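Local coordinates for protein group II chitinase (Ostrinia furnacalis, PDB 6JAV) that probably hydrolyses chitin as an endochitinase of glycosyl hydrolase family 18, this chain being catalytic domain 1 of a longer protein, at residues G24-S27 / P28-D32; R68-E71 / Y72-Y75; A367-T370 / E371-P375; H55-W58 / S59-N63. All coordinates share one frame; numbering follows the deposited sequence.

All four contacts are local turns or helix segments around the TIM barrel of a family 18 glycoside hydrolase. Along the chain the order is interaction 1, 4, 2, then 3. Interaction 1 lies in the loop between strands 8-14 and 38-46. Interactions 4 and 2 involve the consecutive helices 57-62 and 65-70. Interaction 2 touches both neighbours: Arg68 makes a salt bridge with Glu29 of interaction 1 and bonds to Asn63 O of interaction 4. The centres of interactions 1 and 2 are about 13 Å apart, those of 2 and 4 about 17 Å. Interaction 3, on the last helix, is about 35 Å from interaction 4, centre to centre. Arg68 thus connects interaction 2 to interactions 1 and 4.

Interaction 1: G24-S27 / P28-D32; sequences GKYS and PEDID
Asp30 N donates to Ser27 O at 2.9 Å, and the chain turns through a short 3-10 segment at 28-30. The Asp30 carboxylate returns the bond. Its OD2 accepts from Ser27 N at 2.8 Å, with an N-H...O angle of 161° and the donor on the anti side of the oxygen. Asp30 CG lies beside its own backbone N (chi1 -68°), which turns the carboxylate back toward Ser27 N. Two bonds therefore join Ser27 and Asp30, one between backbones and one through the carboxylate. The turn belongs to the loop that follows strand 8-14 of the TIM barrel and leads to strand 38-46. Pro28 and Ile31 both touch Tyr13 of strand 8-14, and Pro28 also packs on helix 65-70. Asp30 CB sits over one face of the Tyr26 ring, 3.8 Å from its centroid, in a CH-pi contact. Tyr26 crosses Ile31 at about a right angle, and its OH comes within 3.4 Å of Ile31 CG1. A water in the plane of the ring is 2.6 Å from Tyr26 OH. The same water donates to Asp30 O and accepts from Asp32 N. A second water joins Ser27 OG to Asp30 OD2, to which it donates at 2.7 Å.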
# COMPACT_ATOMS: atom_id res chain seq x y z
N GLY A 24 16.17 -7.39 -10.31
CA GLY A 24 15.22 -7.11 -9.25
C GLY A 24 15.75 -6.15 -8.20
O GLY A 24 14.96 -5.63 -7.40
N LYS A 25 17.05 -5.92 -8.17
CA LYS A 25 17.60 -4.96 -7.22
C LYS A 25 17.01 -3.58 -7.47
O LYS A 25 16.89 -3.13 -8.62
CB LYS A 25 19.13 -4.92 -7.39
CG LYS A 25 19.83 -4.01 -6.38
CD LYS A 25 21.34 -4.10 -6.55
CE LYS A 25 22.04 -3.05 -5.74
NZ LYS A 25 23.49 -3.05 -6.09
N TYR A 26 16.61 -2.91 -6.39
CA TYR A 26 16.13 -1.54 -6.46
C TYR A 26 16.84 -0.73 -5.38
O TYR A 26 16.96 -1.20 -4.24
CB TYR A 26 14.61 -1.54 -6.22
CG TYR A 26 13.91 -0.22 -6.51
CD1 TYR A 26 13.88 0.79 -5.54
CD2 TYR A 26 13.29 0.02 -7.74
CE1 TYR A 26 13.26 1.98 -5.80
CE2 TYR A 26 12.63 1.23 -8.00
CZ TYR A 26 12.63 2.20 -7.01
OH TYR A 26 12.01 3.42 -7.21
N SER A 27 17.34 0.45 -5.75
CA SER A 27 18.07 1.34 -4.84
C SER A 27 17.39 2.70 -4.80
O SER A 27 16.61 3.02 -5.71
CB SER A 27 19.49 1.55 -5.38
OG SER A 27 20.21 0.32 -5.45
N PRO A 28 17.72 3.56 -3.84
CA PRO A 28 17.12 4.91 -3.82
C PRO A 28 17.24 5.69 -5.12
O PRO A 28 16.30 6.40 -5.51
CB PRO A 28 17.85 5.61 -2.67
CG PRO A 28 18.17 4.47 -1.70
CD PRO A 28 18.49 3.27 -2.61
N GLU A 29 18.37 5.58 -5.82
CA GLU A 29 18.53 6.36 -7.04
C GLU A 29 17.72 5.82 -8.20
O GLU A 29 17.65 6.48 -9.24
CB GLU A 29 20.01 6.46 -7.40
CG GLU A 29 20.82 7.29 -6.39
CD GLU A 29 21.07 6.56 -5.06
OE1 GLU A 29 21.05 5.30 -5.04
OE2 GLU A 29 21.27 7.27 -4.04
N ASP A 30 17.07 4.65 -8.06
CA ASP A 30 16.15 4.19 -9.09
C ASP A 30 14.80 4.90 -9.04
O ASP A 30 14.00 4.72 -9.98
CB ASP A 30 15.90 2.69 -8.95
CG ASP A 30 17.13 1.87 -9.29
OD1 ASP A 30 17.74 2.14 -10.34
OD2 ASP A 30 17.49 0.98 -8.49
N ILE A 31 14.53 5.68 -7.99
CA ILE A 31 13.27 6.41 -7.91
C ILE A 31 13.22 7.42 -9.05
O ILE A 31 14.17 8.18 -9.28
CB ILE A 31 13.15 7.11 -6.55
CG1 ILE A 31 13.07 6.10 -5.41
CG2 ILE A 31 11.91 8.03 -6.53
CD1 ILE A 31 13.20 6.77 -4.04
N ASP A 32 12.12 7.41 -9.79
CA ASP A 32 11.89 8.38 -10.86
C ASP A 32 11.11 9.56 -10.29
O ASP A 32 9.91 9.41 -10.00
CB ASP A 32 11.10 7.72 -11.98
CG ASP A 32 10.94 8.63 -13.19
OD1 ASP A 32 11.01 9.88 -13.06
OD2 ASP A 32 10.73 8.06 -14.29
O HOH W 1 11.27 4.31 -9.54
O HOH W 2 19.69 -0.56 -8.07

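Interaction 2: R68-E71 / Y72-Y75; sequences RVVE and YKRY
The Tyr72 ring has Glu71 CG over one face, 4.3 Å above the plane and offset toward the rim. Val69 O lies at its edge, in plane, 3.4 Å from Tyr72 CD2. Arg68 O lies oblique to the ring, 3.7 Å from Tyr72 CE2. Tyr72 CG lies anti to the carbonyl carbon (chi1 -72°), which turns the ring back toward the carbonyls of Arg68 and Val69. Its hydroxyl continues to Pro28 O. The Tyr75 ring has Tyr72 CA and a water at its edge. That water donates to Glu71 OE2 at 2.8 Å and hydrogen-bonds to Tyr75 OH, so it bridges side chains four residues apart. Helix 65-70 tightens here into a 3-10 segment. Tyr72 N, Lys73 N and Arg74 N each bond to the carbonyl three residues back, Tyr72 N to Val69 O at 3.0 Å. Lys73 runs alongside Val70, with CE 3.6 Å from Val70 CG1. Its chain bends at chi3 (-52°), and NZ bonds to Gly119 O. Val69 and Val70 touch Val79 of strand 78-84. Glu71 OE2 and Arg74 NE stay 5.8 Å apart, so any attraction between these opposite charges is probably weak, and it is water that links the Glu71 carboxylate to Tyr75 OH.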
# COMPACT_ATOMS: atom_id res chain seq x y z
N ARG A 68 19.44 9.16 1.22
CA ARG A 68 19.35 9.04 -0.22
C ARG A 68 17.90 9.06 -0.71
O ARG A 68 17.69 9.29 -1.91
CB ARG A 68 20.08 7.77 -0.68
CG ARG A 68 21.62 7.94 -0.60
CD ARG A 68 22.27 6.59 -0.48
NE ARG A 68 22.07 5.81 -1.69
CZ ARG A 68 22.51 4.56 -1.85
NH1 ARG A 68 23.17 3.94 -0.86
NH2 ARG A 68 22.31 3.94 -3.00
N VAL A 69 16.91 8.76 0.13
CA VAL A 69 15.52 8.96 -0.28
C VAL A 69 15.05 10.38 0.06
O VAL A 69 14.32 11.01 -0.74
CB VAL A 69 14.65 7.86 0.35
CG1 VAL A 69 13.17 8.04 -0.03
CG2 VAL A 69 15.12 6.49 -0.16
N VAL A 70 15.47 10.92 1.21
CA VAL A 70 15.18 12.31 1.54
C VAL A 70 15.77 13.27 0.50
O VAL A 70 15.27 14.39 0.33
CB VAL A 70 15.64 12.57 3.00
CG1 VAL A 70 15.68 14.06 3.32
CG2 VAL A 70 14.71 11.83 3.97
N GLU A 71 16.79 12.84 -0.25
CA GLU A 71 17.29 13.56 -1.41
C GLU A 71 16.18 14.08 -2.31
O GLU A 71 16.30 15.17 -2.89
CB GLU A 71 18.16 12.59 -2.24
CG GLU A 71 18.27 12.90 -3.74
CD GLU A 71 19.28 14.00 -3.94
OE1 GLU A 71 19.98 14.30 -2.93
OE2 GLU A 71 19.35 14.57 -5.06
N TYR A 72 15.10 13.32 -2.44
CA TYR A 72 14.07 13.68 -3.41
C TYR A 72 13.26 14.92 -3.02
O TYR A 72 12.54 15.45 -3.88
CB TYR A 72 13.18 12.47 -3.75
CG TYR A 72 13.97 11.50 -4.61
CD1 TYR A 72 14.02 11.66 -5.99
CD2 TYR A 72 14.73 10.49 -4.05
CE1 TYR A 72 14.79 10.82 -6.79
CE2 TYR A 72 15.51 9.64 -4.84
CZ TYR A 72 15.53 9.81 -6.20
OH TYR A 72 16.29 8.96 -6.94
N LYS A 73 13.42 15.43 -1.79
CA LYS A 73 12.84 16.74 -1.48
C LYS A 73 13.35 17.82 -2.43
O LYS A 73 12.68 18.83 -2.64
CB LYS A 73 13.16 17.16 -0.04
CG LYS A 73 12.60 16.22 1.05
CD LYS A 73 12.75 16.82 2.46
CE LYS A 73 14.14 17.28 2.78
NZ LYS A 73 14.30 17.66 4.23
N ARG A 74 14.53 17.62 -3.02
CA ARG A 74 15.09 18.63 -3.90
C ARG A 74 14.25 18.83 -5.15
O ARG A 74 14.38 19.87 -5.82
CB ARG A 74 16.52 18.27 -4.25
CG ARG A 74 17.29 19.49 -4.77
CD ARG A 74 18.75 19.30 -4.66
NE ARG A 74 19.46 20.37 -5.34
CZ ARG A 74 19.83 21.50 -4.77
NH1 ARG A 74 19.55 21.72 -3.48
NH2 ARG A 74 20.48 22.40 -5.49
N TYR A 75 13.41 17.87 -5.50
CA TYR A 75 12.49 17.99 -6.62
C TYR A 75 11.13 18.55 -6.23
O TYR A 75 10.26 18.70 -7.10
CB TYR A 75 12.27 16.61 -7.27
CG TYR A 75 13.51 16.01 -7.83
CD1 TYR A 75 13.90 16.27 -9.13
CD2 TYR A 75 14.32 15.17 -7.05
CE1 TYR A 75 15.07 15.72 -9.67
CE2 TYR A 75 15.47 14.62 -7.58
CZ TYR A 75 15.84 14.90 -8.87
OH TYR A 75 16.98 14.34 -9.36
O HOH W 3 18.55 13.07 -7.28

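Interaction 3: A367-T370 / E371-P375; sequences AIKT and ELLNP
Ala367 O accepts from Glu371 N at 3.0 Å in the last turns of helix 363-373, the final helix of the chain, which packs beside helix 325-337 and against strand 8-14 of the barrel. Two more backbone bonds follow the alpha-helical pattern. Leu372 N donates to Ile368 O at 2.9 Å, and Leu373 N to Lys369 O at 3.0 Å. Leu373 N also makes a weak bond to Thr370 O. Asn374 N donates to Glu371 O, three residues back. Apolar contacts run along the buried side. Ile368 and Leu372 lie side by side and point the same way, with Ile368 CG2 3.9 Å from Leu372 CD1. Both touch Leu9 of strand 8-14. On another side, the extended Lys369 chain passes Leu373 at a slant, and its CG is 3.9 Å from Leu373 CD1. Polar bonds of the side chains form the third group. Lys369 NZ bonds to Ser34 O. Glu371 OE2 forms a salt bridge with Lys336 of helix 325-337, and Lys336 NZ also bonds to Asn374 O. Thr370 OG1 lies beside its own backbone N (chi1 -66°) and bonds to Asn366 O, one turn back.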
# COMPACT_ATOMS: atom_id res chain seq x y z
N ALA A 367 1.07 4.93 -16.40
CA ALA A 367 -0.36 4.95 -16.73
C ALA A 367 -1.14 5.77 -15.70
O ALA A 367 -2.04 6.54 -16.07
CB ALA A 367 -0.91 3.52 -16.81
N ILE A 368 -0.81 5.62 -14.42
CA ILE A 368 -1.46 6.42 -13.39
C ILE A 368 -1.20 7.90 -13.61
O ILE A 368 -2.14 8.72 -13.57
CB ILE A 368 -1.00 5.98 -11.98
CG1 ILE A 368 -1.40 4.54 -11.68
CG2 ILE A 368 -1.57 6.95 -10.91
CD1 ILE A 368 -0.75 3.96 -10.43
N LYS A 369 0.07 8.28 -13.79
CA LYS A 369 0.41 9.69 -13.99
C LYS A 369 -0.34 10.27 -15.18
O LYS A 369 -0.93 11.36 -15.08
CB LYS A 369 1.93 9.82 -14.18
CG LYS A 369 2.33 11.20 -14.66
CD LYS A 369 3.84 11.27 -14.78
CE LYS A 369 4.29 12.63 -15.30
NZ LYS A 369 5.78 12.64 -15.48
N THR A 370 -0.31 9.57 -16.31
CA THR A 370 -0.94 10.11 -17.51
C THR A 370 -2.44 10.29 -17.31
O THR A 370 -3.00 11.32 -17.71
CB THR A 370 -0.67 9.17 -18.68
OG1 THR A 370 0.74 9.19 -18.94
CG2 THR A 370 -1.44 9.64 -19.93
N GLU A 371 -3.09 9.33 -16.65
CA GLU A 371 -4.52 9.48 -16.43
C GLU A 371 -4.84 10.58 -15.42
O GLU A 371 -5.81 11.33 -15.60
CB GLU A 371 -5.14 8.13 -16.07
CG GLU A 371 -6.68 8.10 -16.19
CD GLU A 371 -7.20 8.40 -17.62
OE1 GLU A 371 -6.70 7.79 -18.59
OE2 GLU A 371 -8.12 9.23 -17.76
N LEU A 372 -4.03 10.72 -14.36
CA LEU A 372 -4.27 11.81 -13.41
C LEU A 372 -4.14 13.17 -14.08
O LEU A 372 -4.85 14.12 -13.69
CB LEU A 372 -3.26 11.74 -12.26
CG LEU A 372 -3.56 10.67 -11.20
CD1 LEU A 372 -2.41 10.67 -10.20
CD2 LEU A 372 -4.89 10.98 -10.48
N LEU A 373 -3.22 13.31 -15.04
CA LEU A 373 -2.98 14.57 -15.72
C LEU A 373 -3.93 14.81 -16.88
O LEU A 373 -3.98 15.93 -17.40
CB LEU A 373 -1.53 14.67 -16.20
CG LEU A 373 -0.50 14.71 -15.06
CD1 LEU A 373 0.92 14.67 -15.61
CD2 LEU A 373 -0.70 15.94 -14.19
N ASN A 374 -4.71 13.82 -17.26
CA ASN A 374 -5.69 13.97 -18.33
C ASN A 374 -6.93 14.67 -17.77
O ASN A 374 -7.53 14.18 -16.81
CB ASN A 374 -6.01 12.58 -18.84
CG ASN A 374 -7.11 12.56 -19.86
OD1 ASN A 374 -7.61 13.59 -20.24
ND2 ASN A 374 -7.49 11.37 -20.29
N PRO A 375 -7.33 15.83 -18.32
CA PRO A 375 -8.48 16.55 -17.76
C PRO A 375 -9.81 15.85 -17.95
O PRO A 375 -10.75 16.08 -17.17
CB PRO A 375 -8.46 17.89 -18.52
CG PRO A 375 -7.14 17.96 -19.19
CD PRO A 375 -6.72 16.55 -19.45

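Interaction 4: H55-W58 / S59-N63; sequences HDTW and SDYDN
Asp56, the N-cap residue of helix 57-62, accepts from Ser59 N through OD1 at 3.2 Å, from above the carboxylate plane. Asp56 CG is anti to the backbone N (chi1 176°), which carries the carboxylate over the first turn. Asp60 bonds Asp56 twice: its backbone N donates to Asp56 O at 2.8 Å, and its OD2 accepts from Asp56 N at 3.0 Å.

Further along, the backbone bonds widen. Thr57 O takes both Tyr61 N and Asp62 N, the latter at 2.9 Å in a pi-type turn. Trp58 O takes Asn63 N and the side-chain ND2, from opposite faces of the carbonyl plane.

Asn63, just after the helix, meets the Trp58 ring. Asn63 ND2 stands 3.2 Å above the centre of the Trp58 ring, with amide and ring planes 79° apart. One N-H of this amide goes to Trp58 O at 2.9 Å, and the other would point roughly at the indole face. Trp58 also meets the ring of Trp18.

Two waters make further bridges. One links Thr57 OG1 with Asp62 OD2, the other His55 N with Asp60 OD2.

Asp56 OD2 and Asp60 OD1 lie 5.3 Å apart. Tyr19 bonds the first, and Tyr41 and Asn15 the second. These donors would probably ease any repulsion between the two carboxylates, and the helix start would probably favour the charge on Asp56.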
# COMPACT_ATOMS: atom_id res chain seq x y z
N HIS A 55 14.72 -0.07 10.99
CA HIS A 55 14.57 -1.51 10.81
C HIS A 55 15.87 -2.16 10.36
O HIS A 55 16.22 -3.24 10.85
CB HIS A 55 13.48 -1.76 9.77
CG HIS A 55 13.39 -3.18 9.35
ND1 HIS A 55 13.68 -3.60 8.06
CD2 HIS A 55 13.05 -4.30 10.04
CE1 HIS A 55 13.50 -4.91 7.98
NE2 HIS A 55 13.13 -5.36 9.17
N ASP A 56 16.59 -1.54 9.43
CA ASP A 56 17.76 -2.16 8.82
C ASP A 56 18.88 -1.12 8.92
O ASP A 56 19.03 -0.27 8.05
CB ASP A 56 17.40 -2.51 7.37
CG ASP A 56 18.57 -3.06 6.58
OD1 ASP A 56 19.69 -3.12 7.10
OD2 ASP A 56 18.34 -3.46 5.41
N THR A 57 19.71 -1.21 9.98
CA THR A 57 20.76 -0.21 10.13
C THR A 57 21.76 -0.24 8.98
O THR A 57 22.30 0.81 8.61
CB THR A 57 21.44 -0.33 11.49
OG1 THR A 57 22.03 -1.63 11.60
CG2 THR A 57 20.43 -0.13 12.60
N TRP A 58 22.01 -1.42 8.39
CA TRP A 58 22.99 -1.53 7.31
C TRP A 58 22.57 -0.67 6.12
O TRP A 58 23.39 0.07 5.55
CB TRP A 58 23.18 -2.99 6.88
CG TRP A 58 24.05 -3.25 5.62
CD1 TRP A 58 23.65 -3.81 4.44
CD2 TRP A 58 25.44 -2.95 5.46
NE1 TRP A 58 24.70 -3.89 3.55
CE2 TRP A 58 25.81 -3.36 4.16
CE3 TRP A 58 26.39 -2.38 6.28
CZ2 TRP A 58 27.12 -3.20 3.67
CZ3 TRP A 58 27.69 -2.21 5.80
CH2 TRP A 58 28.03 -2.62 4.51
N SER A 59 21.30 -0.74 5.72
CA SER A 59 20.86 0.09 4.60
C SER A 59 20.51 1.50 5.06
O SER A 59 21.04 2.49 4.53
CB SER A 59 19.68 -0.56 3.86
OG SER A 59 18.54 -0.68 4.71
N ASP A 60 19.65 1.61 6.08
CA ASP A 60 19.07 2.90 6.46
C ASP A 60 20.14 3.88 6.92
O ASP A 60 20.04 5.08 6.62
CB ASP A 60 18.05 2.70 7.60
CG ASP A 60 16.90 1.76 7.25
OD1 ASP A 60 16.60 1.54 6.05
OD2 ASP A 60 16.31 1.19 8.19
N TYR A 61 21.11 3.41 7.70
CA TYR A 61 22.17 4.25 8.27
C TYR A 61 23.50 4.06 7.56
O TYR A 61 24.05 5.01 6.99
CB TYR A 61 22.33 3.94 9.77
CG TYR A 61 21.15 4.29 10.65
CD1 TYR A 61 20.26 5.30 10.29
CD2 TYR A 61 20.96 3.64 11.86
CE1 TYR A 61 19.18 5.62 11.12
CE2 TYR A 61 19.90 3.96 12.69
CZ TYR A 61 19.02 4.95 12.31
OH TYR A 61 17.96 5.28 13.14
N ASP A 62 24.06 2.84 7.58
CA ASP A 62 25.44 2.67 7.14
C ASP A 62 25.60 2.96 5.66
O ASP A 62 26.64 3.46 5.22
CB ASP A 62 25.93 1.26 7.45
CG ASP A 62 25.92 0.95 8.95
OD1 ASP A 62 25.91 1.87 9.78
OD2 ASP A 62 25.89 -0.25 9.28
N ASN A 63 24.58 2.66 4.86
CA ASN A 63 24.58 2.98 3.44
C ASN A 63 23.70 4.16 3.13
O ASN A 63 23.43 4.43 1.95
CB ASN A 63 24.19 1.76 2.62
CG ASN A 63 25.33 0.78 2.50
OD1 ASN A 63 26.16 0.89 1.59
ND2 ASN A 63 25.40 -0.17 3.43
O HOH W 4 13.91 1.93 8.95
O HOH W 5 24.53 -1.79 10.78